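Local coordinates for endoglucanase (Humicola insolens, PDB 1DYS), which cleaves internal beta-1,4-glucosidic linkages of cellulose as a family 6 glycoside hydrolase, contributing to the breakdown of plant biomass, at residues A[221-226]-A[283-288]. Residues are numbered along the deposited sequence; the frame is centred on the assembly and turned at random.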
ATOM      1  N   SER A 221      -3.605  -5.585 -16.093  1.00 11.96           N
ATOM      2  CA  SER A 221      -4.446  -5.835 -14.953  1.00 14.66           C
ATOM      3  C   SER A 221      -5.915  -5.984 -15.302  1.00 12.51           C
ATOM      4  O   SER A 221      -6.667  -6.080 -14.339  1.00 16.81           O
ATOM      5  CB  SER A 221      -4.336  -4.770 -13.851  1.00 14.72           C
ATOM      6  OG  SER A 221      -2.941  -4.478 -13.644  1.00 12.62           O
ATOM      7  N   ASN A 222      -6.257  -6.032 -16.577  1.00 13.47           N
ATOM      8  CA  ASN A 222      -7.656  -6.148 -16.962  1.00 14.48           C
ATOM      9  C   ASN A 222      -7.857  -7.599 -17.420  1.00 12.73           C
ATOM     10  O   ASN A 222      -7.075  -8.477 -17.122  1.00 13.89           O
ATOM     11  CB  ASN A 222      -8.155  -5.095 -17.947  1.00 13.91           C
ATOM     12  CG  ASN A 222      -9.563  -4.676 -17.632  1.00 19.90           C
ATOM     13  OD1 ASN A 222     -10.497  -5.423 -17.919  1.00 19.28           O
ATOM     14  ND2 ASN A 222      -9.762  -3.497 -17.027  1.00 18.83           N
ATOM     15  N   TYR A 223      -9.059  -7.818 -17.940  1.00 13.32           N
ATOM     16  CA  TYR A 223      -9.541  -9.159 -18.231  1.00 11.77           C
ATOM     17  C   TYR A 223     -10.128  -9.302 -19.631  1.00 15.77           C
ATOM     18  O   TYR A 223     -10.759 -10.349 -19.896  1.00 16.62           O
ATOM     19  CB  TYR A 223     -10.657  -9.432 -17.210  1.00 15.06           C
ATOM     20  CG  TYR A 223     -10.332  -9.179 -15.754  1.00 15.92           C
ATOM     21  CD1 TYR A 223     -10.501  -7.911 -15.179  1.00 15.93           C
ATOM     22  CD2 TYR A 223      -9.821 -10.207 -14.964  1.00 16.14           C
ATOM     23  CE1 TYR A 223     -10.168  -7.706 -13.850  1.00 15.58           C
ATOM     24  CE2 TYR A 223      -9.507 -10.000 -13.626  1.00 17.85           C
ATOM     25  CZ  TYR A 223      -9.682  -8.740 -13.100  1.00 16.41           C
ATOM     26  OH  TYR A 223      -9.425  -8.520 -11.761  1.00 19.26           O
ATOM     27  N   ASN A 224      -9.961  -8.290 -20.480  1.00 13.31           N
ATOM     28  CA  ASN A 224     -10.529  -8.370 -21.827  1.00 14.52           C
ATOM     29  C   ASN A 224      -9.826  -9.457 -22.638  1.00 16.01           C
ATOM     30  O   ASN A 224      -8.673  -9.791 -22.419  1.00 16.80           O
ATOM     31  CB  ASN A 224     -10.355  -7.040 -22.532  1.00 13.57           C
ATOM     32  CG  ASN A 224     -10.996  -5.835 -21.897  1.00 12.50           C
ATOM     33  OD1 ASN A 224     -11.938  -6.016 -21.135  1.00 19.32           O
ATOM     34  ND2 ASN A 224     -10.529  -4.627 -22.223  1.00 16.34           N
ATOM     35  N   PRO A 225     -10.595 -10.126 -23.495  1.00 17.76           N
ATOM     36  CA  PRO A 225     -10.031 -11.153 -24.353  1.00 14.38           C
ATOM     37  C   PRO A 225      -9.254 -10.490 -25.473  1.00 18.93           C
ATOM     38  O   PRO A 225      -9.582  -9.382 -25.889  1.00 16.45           O
ATOM     39  CB  PRO A 225     -11.273 -11.885 -24.922  1.00 17.67           C
ATOM     40  CG  PRO A 225     -12.277 -10.770 -24.916  1.00 20.92           C
ATOM     41  CD  PRO A 225     -11.966  -9.774 -23.802  1.00 17.10           C
ATOM     42  N   TYR A 226      -8.194 -11.160 -25.904  1.00 21.84           N
ATOM     43  CA  TYR A 226      -7.385 -10.706 -27.019  1.00 18.19           C
ATOM     44  C   TYR A 226      -8.240 -10.740 -28.290  1.00 19.97           C
ATOM     45  O   TYR A 226      -8.458  -9.732 -28.933  1.00 21.67           O
ATOM     46  CB  TYR A 226      -6.131 -11.564 -27.196  1.00 14.39           C
ATOM     47  CG  TYR A 226      -5.346 -11.162 -28.429  1.00 17.51           C
ATOM     48  CD1 TYR A 226      -4.720  -9.933 -28.512  1.00 21.80           C
ATOM     49  CD2 TYR A 226      -5.228 -12.016 -29.510  1.00 22.13           C
ATOM     50  CE1 TYR A 226      -4.005  -9.529 -29.622  1.00 25.82           C
ATOM     51  CE2 TYR A 226      -4.513 -11.633 -30.632  1.00 24.30           C
ATOM     52  CZ  TYR A 226      -3.904 -10.404 -30.691  1.00 23.10           C
ATOM     53  OH  TYR A 226      -3.206 -10.004 -31.796  1.00 26.30           O
ATOM     54  N   CYS A 283     -11.963  -5.205 -10.025  1.00 16.77           N
ATOM     55  CA  CYS A 283     -11.359  -5.805  -8.840  1.00 16.10           C
ATOM     56  C   CYS A 283     -11.626  -7.287  -8.727  1.00 17.58           C
ATOM     57  O   CYS A 283     -12.777  -7.695  -8.601  1.00 20.39           O
ATOM     58  CB  CYS A 283     -11.864  -5.102  -7.552  1.00 18.32           C
ATOM     59  SG  CYS A 283     -10.983  -5.733  -6.098  1.00 15.79           S
ATOM     60  N   ASN A 284     -10.582  -8.083  -8.801  1.00 15.88           N
ATOM     61  CA  ASN A 284     -10.640  -9.525  -8.631  1.00 13.86           C
ATOM     62  C   ASN A 284     -11.852 -10.116  -9.360  1.00 16.24           C
ATOM     63  O   ASN A 284     -12.650 -10.830  -8.778  1.00 17.28           O
ATOM     64  CB  ASN A 284     -10.620  -9.883  -7.158  1.00 15.80           C
ATOM     65  CG  ASN A 284      -9.394  -9.357  -6.441  1.00 15.74           C
ATOM     66  OD1 ASN A 284      -8.272  -9.333  -6.977  1.00 15.56           O
ATOM     67  ND2 ASN A 284      -9.609  -8.892  -5.220  1.00 17.85           N
ATOM     68  N   VAL A 285     -11.882  -9.823 -10.652  1.00 17.47           N
ATOM     69  CA  VAL A 285     -13.019 -10.276 -11.471  1.00 16.74           C
ATOM     70  C   VAL A 285     -13.035 -11.780 -11.558  1.00 17.06           C
ATOM     71  O   VAL A 285     -12.057 -12.488 -11.754  1.00 17.11           O
ATOM     72  CB  VAL A 285     -13.005  -9.561 -12.835  1.00 17.52           C
ATOM     73  CG1 VAL A 285     -13.914 -10.185 -13.883  1.00 20.33           C
ATOM     74  CG2 VAL A 285     -13.323  -8.109 -12.566  1.00 16.10           C
ATOM     75  N   ASN A 286     -14.252 -12.322 -11.406  1.00 16.18           N
ATOM     76  CA  ASN A 286     -14.391 -13.785 -11.435  1.00 17.11           C
ATOM     77  C   ASN A 286     -15.776 -14.135 -11.986  1.00 18.44           C
ATOM     78  O   ASN A 286     -16.739 -13.411 -11.782  1.00 22.45           O
ATOM     79  CB  ASN A 286     -14.152 -14.374 -10.060  1.00 17.36           C
ATOM     80  CG  ASN A 286     -15.158 -13.831  -9.052  1.00 32.33           C
ATOM     81  OD1 ASN A 286     -16.209 -14.434  -8.796  1.00 24.90           O
ATOM     82  ND2 ASN A 286     -14.861 -12.652  -8.502  1.00 23.19           N
ATOM     83  N   PRO A 287     -15.825 -15.251 -12.692  1.00 19.71           N
ATOM     84  CA  PRO A 287     -14.743 -16.156 -12.981  1.00 18.73           C
ATOM     85  C   PRO A 287     -13.730 -15.687 -14.012  1.00 16.37           C
ATOM     86  O   PRO A 287     -14.084 -14.972 -14.951  1.00 18.92           O
ATOM     87  CB  PRO A 287     -15.359 -17.444 -13.599  1.00 20.00           C
ATOM     88  CG  PRO A 287     -16.776 -17.042 -13.895  1.00 26.90           C
ATOM     89  CD  PRO A 287     -17.098 -15.695 -13.299  1.00 21.06           C
ATOM     90  N   ALA A 288     -12.481 -16.063 -13.779  1.00 16.47           N
ATOM     91  CA  ALA A 288     -11.430 -15.722 -14.758  1.00 17.03           C
ATOM     92  C   ALA A 288     -10.400 -16.849 -14.843  1.00 11.14           C
ATOM     93  O   ALA A 288     -10.292 -17.691 -13.951  1.00 14.93           O
ATOM     94  CB  ALA A 288     -10.738 -14.417 -14.365  1.00 15.95           C
TER
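Tyr223 reaches from the loop 221-226 to lay its ring over Val285, and one residue from each side carries most of the contact. The evidence for a CH-pi interaction is positional: Val285 CB lies 3.5 Å from the centroid of the Tyr223 ring, only 12° off the ring normal. Val285 CG2 lies over the same face near the hydroxyl end, 3.4 Å from Tyr223 CE1, whereas CG1 of the valine sits nearer the root of the ring. Tyr223 has CG anti to its carbonyl carbon (chi1 -51°), which carries the ring across to the second loop. Ala288 adds a looser apolar contact, its CB 4.4 Å from Tyr223 CD2 in an oblique approach.

In the distorted alpha/beta barrel of the family 6 catalytic domain, 221-226 follows the parallel strand 215-218, while the loop 283-288 runs into the short strand 288-289. Asn222 and Trp282, which directly precedes Cys283, are probable substrate-binding residues, consistent with the contact joining two loops that border the substrate cleft; the second is also tied by the Cys283-Cys319 disulfide.

A single hydrogen bond crosses between the segments: Val285 N donates to Tyr223 OH over 3.0 Å, almost straight at 169°. Asn284 N is also close to that hydroxyl but is poorly angled for a bond, and donates instead to Asp316. A phenylalanine at Tyr223 would probably keep the CH-pi contact with Val285 but leave that buried amide without its acceptor.

Within each loop, polar side chains brace the backbone. Asn222 OD1 accepts from Tyr223 N at 2.8 Å and also from Arg276, while Asn286 ND2 donates to Asn284 O at 2.9 Å, in the carbonyl plane.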